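Local coordinates for protein N-acetyltransferase (PDB 4LUA) that probably transfers an acetyl group from acetyl-CoA to an amine, as expected of a GNAT-family N-acetyltransferase, at residues 37-40 with 41-45; 60-64 with 65-69. One frame throughout, in Å; residues are numbered along the deposited sequence.

Contact 1: 37-40 with 41-45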
loop_
_atom_site.group_PDB
_atom_site.type_symbol
_atom_site.label_atom_id
_atom_site.label_comp_id
_atom_site.label_asym_id
_atom_site.label_seq_id
_atom_site.Cartn_x
_atom_site.Cartn_y
_atom_site.Cartn_z
ATOM N N GLN A 37 0.795 -0.705 11.644
ATOM C CA GLN A 37 1.767 0.296 12.042
ATOM C C GLN A 37 1.078 1.654 12.054
ATOM O O GLN A 37 0.208 1.962 11.201
ATOM C CB GLN A 37 3.010 0.286 11.136
ATOM C CG GLN A 37 2.780 0.835 9.731
ATOM C CD GLN A 37 3.628 0.106 8.668
ATOM O OE1 GLN A 37 3.223 -0.004 7.499
ATOM N NE2 GLN A 37 4.807 -0.393 9.075
ATOM N N THR A 38 1.464 2.447 13.042
ATOM C CA THR A 38 0.936 3.782 13.207
ATOM C C THR A 38 1.685 4.798 12.349
ATOM O O THR A 38 2.885 4.665 12.092
ATOM C CB THR A 38 0.977 4.146 14.685
ATOM O OG1 THR A 38 -0.216 3.629 15.273
ATOM C CG2 THR A 38 1.050 5.649 14.911
ATOM N N MET A 39 0.938 5.783 11.867
ATOM C CA MET A 39 1.445 6.751 10.919
ATOM C C MET A 39 1.702 8.048 11.697
ATOM O O MET A 39 0.775 8.790 12.036
ATOM C CB MET A 39 0.417 6.943 9.799
ATOM C CG MET A 39 -0.037 5.624 9.160
ATOM S SD MET A 39 1.306 5.011 8.161
ATOM C CE MET A 39 1.243 6.280 6.967
ATOM N N THR A 40 2.969 8.308 11.999
ATOM C CA THR A 40 3.322 9.473 12.788
ATOM C C THR A 40 3.303 10.710 11.897
ATOM O O THR A 40 3.381 10.577 10.676
ATOM C CB THR A 40 4.717 9.316 13.364
ATOM O OG1 THR A 40 5.689 9.552 12.332
ATOM C CG2 THR A 40 4.881 7.925 13.914
ATOM N N ASP A 41 3.204 11.906 12.493
ATOM C CA ASP A 41 3.199 13.146 11.714
ATOM C C ASP A 41 4.464 13.267 10.867
ATOM O O ASP A 41 4.427 13.724 9.711
ATOM C CB ASP A 41 3.150 14.394 12.620
ATOM C CG ASP A 41 1.778 14.662 13.221
ATOM O OD1 ASP A 41 0.805 13.928 12.950
ATOM O OD2 ASP A 41 1.676 15.647 13.987
ATOM N N THR A 42 5.601 12.890 11.450
ATOM C CA THR A 42 6.861 12.998 10.725
ATOM C C THR A 42 6.850 12.075 9.509
ATOM O O THR A 42 7.228 12.482 8.404
ATOM C CB THR A 42 8.051 12.671 11.614
ATOM O OG1 THR A 42 8.111 13.644 12.661
ATOM C CG2 THR A 42 9.342 12.739 10.816
ATOM N N LEU A 43 6.397 10.846 9.717
ATOM C CA LEU A 43 6.289 9.870 8.631
ATOM C C LEU A 43 5.384 10.361 7.499
ATOM O O LEU A 43 5.763 10.292 6.304
ATOM C CB LEU A 43 5.773 8.537 9.174
ATOM C CG LEU A 43 5.721 7.399 8.141
ATOM C CD1 LEU A 43 7.044 7.152 7.382
ATOM C CD2 LEU A 43 5.216 6.118 8.781
ATOM N N ILE A 44 4.189 10.824 7.867
ATOM C CA ILE A 44 3.235 11.331 6.895
ATOM C C ILE A 44 3.899 12.453 6.085
ATOM O O ILE A 44 3.894 12.439 4.847
ATOM C CB ILE A 44 1.905 11.782 7.580
ATOM C CG1 ILE A 44 1.202 10.587 8.265
ATOM C CG2 ILE A 44 0.946 12.494 6.579
ATOM C CD1 ILE A 44 -0.195 10.943 8.848
ATOM N N HIS A 45 4.508 13.428 6.790
ATOM C CA HIS A 45 5.196 14.478 6.055
ATOM C C HIS A 45 6.259 13.952 5.085
ATOM O O HIS A 45 6.344 14.397 3.926
ATOM C CB HIS A 45 5.854 15.506 7.008
ATOM C CG HIS A 45 6.578 16.610 6.291
ATOM N ND1 HIS A 45 7.959 16.688 6.237
ATOM C CD2 HIS A 45 6.114 17.674 5.589
ATOM C CE1 HIS A 45 8.307 17.752 5.531
ATOM N NE2 HIS A 45 7.208 18.371 5.129
#
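T40 and L43 meet where the chain winds into its helix. T40 OG1 accepts from L43 N at 3.0 Å, with an N-H...O angle of 165°. The chi1 of T40, 76°, sets OG1 between the backbone N and the carbonyl carbon and so turns it back over the first turn. OG1 also lies 3.3 Å from L43 CB, where the two side chains cross at about a right angle. The carbonyl of the same threonine takes the first regular helical bond, T40 O to I44 N at 2.9 Å, nearly straight on, while I44 CG1 flanks that oxygen at 3.2 Å. Side chain and carbonyl together thus bind two amides of the opening turn; the short hydroxyl suits the N-cap, since OG1 can reach back to L43 N. T40 N, by contrast, is buried without a partner.

One residue earlier, M39 supplies the apolar part. With CG beside the backbone N (chi1 -52°) and further bends at chi2 and chi3, its chain folds compactly: CB rests against I44 CG1 at 4.0 Å, and SD reaches L43 CD2 at 4.1 Å, flexible thioether against branched chain. Y18 and V22 of helix 15-25 and F90 of strand 83-91 also touch M39; I44 rests on F15 and Y18. D41, in the first turn where a negative charge would be expected to interact favourably with the helix dipole, has its carboxylate salt-bridged to K19.

The whole combines a threonine N-cap with a hydrophobic staple, M39 before the cap joining I44 four residues after it, at the start of the second helix of a GNAT fold.

Contact 2: 60-64 with 65-69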
loop_
_atom_site.group_PDB
_atom_site.type_symbol
_atom_site.label_atom_id
_atom_site.label_comp_id
_atom_site.label_asym_id
_atom_site.label_seq_id
_atom_site.Cartn_x
_atom_site.Cartn_y
_atom_site.Cartn_z
ATOM N N CYS A 60 -7.492 7.675 -3.409
ATOM C CA CYS A 60 -8.737 7.503 -4.152
ATOM C C CYS A 60 -9.781 8.416 -3.515
ATOM O O CYS A 60 -10.042 8.369 -2.283
ATOM C CB CYS A 60 -9.246 6.079 -3.947
ATOM S SG CYS A 60 -8.046 4.879 -4.637
ATOM N N TYR A 61 -10.401 9.244 -4.361
ATOM C CA TYR A 61 -11.443 10.157 -3.875
ATOM C C TYR A 61 -12.807 9.790 -4.433
ATOM O O TYR A 61 -12.947 9.581 -5.641
ATOM C CB TYR A 61 -11.118 11.609 -4.247
ATOM C CG TYR A 61 -10.025 12.234 -3.404
ATOM C CD1 TYR A 61 -10.359 13.076 -2.355
ATOM C CD2 TYR A 61 -8.683 11.918 -3.623
ATOM C CE1 TYR A 61 -9.380 13.610 -1.576
ATOM C CE2 TYR A 61 -7.700 12.469 -2.857
ATOM C CZ TYR A 61 -8.054 13.295 -1.835
ATOM O OH TYR A 61 -7.093 13.903 -1.040
ATOM N N GLU A 62 -13.805 9.828 -3.554
ATOM C CA GLU A 62 -15.217 9.810 -3.993
ATOM C C GLU A 62 -15.754 11.172 -3.614
ATOM O O GLU A 62 -15.898 11.463 -2.407
ATOM C CB GLU A 62 -15.959 8.717 -3.241
ATOM C CG GLU A 62 -17.342 8.407 -3.774
ATOM C CD GLU A 62 -17.982 7.265 -3.004
ATOM O OE1 GLU A 62 -17.400 6.853 -1.965
ATOM O OE2 GLU A 62 -19.040 6.773 -3.443
ATOM N N ASN A 63 -16.004 12.007 -4.630
ATOM C CA ASN A 63 -16.462 13.393 -4.428
ATOM C C ASN A 63 -15.418 14.159 -3.593
ATOM O O ASN A 63 -14.305 14.359 -4.073
ATOM C CB ASN A 63 -17.886 13.466 -3.829
ATOM C CG ASN A 63 -18.400 14.886 -3.777
ATOM O OD1 ASN A 63 -17.930 15.759 -4.523
ATOM N ND2 ASN A 63 -19.385 15.138 -2.923
ATOM N N GLU A 64 -15.746 14.573 -2.357
ATOM C CA GLU A 64 -14.754 15.327 -1.586
ATOM C C GLU A 64 -13.930 14.469 -0.638
ATOM O O GLU A 64 -13.008 14.984 0.020
ATOM C CB GLU A 64 -15.412 16.424 -0.754
ATOM C CG GLU A 64 -16.118 17.431 -1.571
ATOM C CD GLU A 64 -16.531 18.589 -0.728
ATOM O OE1 GLU A 64 -15.630 19.314 -0.254
ATOM O OE2 GLU A 64 -17.748 18.740 -0.521
ATOM N N THR A 65 -14.258 13.171 -0.570
ATOM C CA THR A 65 -13.760 12.291 0.500
ATOM C C THR A 65 -12.629 11.376 0.069
ATOM O O THR A 65 -12.754 10.656 -0.907
ATOM C CB THR A 65 -14.914 11.433 1.072
ATOM O OG1 THR A 65 -15.971 12.306 1.507
ATOM C CG2 THR A 65 -14.452 10.613 2.284
ATOM N N LEU A 66 -11.503 11.431 0.786
ATOM C CA LEU A 66 -10.406 10.494 0.573
ATOM C C LEU A 66 -10.793 9.164 1.204
ATOM O O LEU A 66 -11.029 9.067 2.445
ATOM C CB LEU A 66 -9.132 11.069 1.238
ATOM C CG LEU A 66 -7.929 10.160 1.205
ATOM C CD1 LEU A 66 -7.464 9.874 -0.241
ATOM C CD2 LEU A 66 -6.813 10.864 2.016
ATOM N N ILE A 67 -10.901 8.125 0.378
ATOM C CA ILE A 67 -11.372 6.833 0.897
ATOM C C ILE A 67 -10.352 5.719 0.912
ATOM O O ILE A 67 -10.585 4.677 1.519
ATOM C CB ILE A 67 -12.665 6.365 0.173
ATOM C CG1 ILE A 67 -12.407 6.046 -1.301
ATOM C CG2 ILE A 67 -13.741 7.471 0.355
ATOM C CD1 ILE A 67 -13.641 5.339 -1.927
ATOM N N ALA A 68 -9.219 5.922 0.244
ATOM C CA ALA A 68 -8.191 4.882 0.214
ATOM C C ALA A 68 -6.877 5.490 -0.210
ATOM O O ALA A 68 -6.847 6.542 -0.887
ATOM C CB ALA A 68 -8.556 3.721 -0.779
ATOM N N THR A 69 -5.784 4.832 0.188
ATOM C CA THR A 69 -4.463 5.306 -0.235
ATOM C C THR A 69 -3.495 4.139 -0.335
ATOM O O THR A 69 -3.695 3.110 0.330
ATOM C CB THR A 69 -3.892 6.342 0.788
ATOM O OG1 THR A 69 -2.672 6.922 0.275
ATOM C CG2 THR A 69 -3.661 5.801 2.235
HETATM O O HOH W 1 -17.832 13.654 -0.415
#
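L66 lays its CD1 methyl over one face of the Y61 ring, 4.0 Å from the centroid and 27° off the normal, a CH-pi contact between directly paired residues. L66 CB lies 3.8 Å from Y61 CE1, and the two side chains cross obliquely. K8 adds a cation-pi contact to the ring, and L21 of helix 15-25 packs on L66; large apolar groups suit this buried face. Their pair is a non-hydrogen-bonded antiparallel one, next to the hydrogen-bonded pair E62 and T65, whose amides and carbonyls bond reciprocally at 3.0 Å (E62 N to T65 O, T65 N to E62 O).

These bonds close a tight beta hairpin through a type II' turn from E62 to T65. N63 stands at its second position with phi 59°, a positive value that favours glycine first, with asparagine among the non-glycine residues accepted there. A water joins E64 N to T65 OG1 on the exposed loop.

Farther from the turn, C60 faces both I67 and A68. I67 N gives C60 O a straight 2.8 Å bond, and C60 N reaches on to A68 O; with the helix-like backbone of I67, this is a classic beta bulge. The A68 methyl lies 4.0 Å from C60 CB, two small side chains on the same face. With chi1 66°, I67 CG1 sits between its backbone N and carbonyl carbon, 3.5 Å from C60 O, while I98 and L102 of helix 96-112 cover I67 and C60 respectively.

Overall arrangement
From the N terminus the chain runs through strand 6-9 and helix 15-25, then a loop whose last residues, 37-40, form contact 1 as they enter helix 41-48. Strand 55-62 follows and turns back into strand 65-75; contact 2 closes that turn. The two are in series and neither nests in nor crosses the other: their centres lie about 19 Å apart and their nearest atoms about 7 Å, without touching. Helix 15-25 links them, since Y18 and V22 each touch both M39 of contact 1 and T69 of contact 2. Strand 83-91 joins in through F90, which meets M39 and T69.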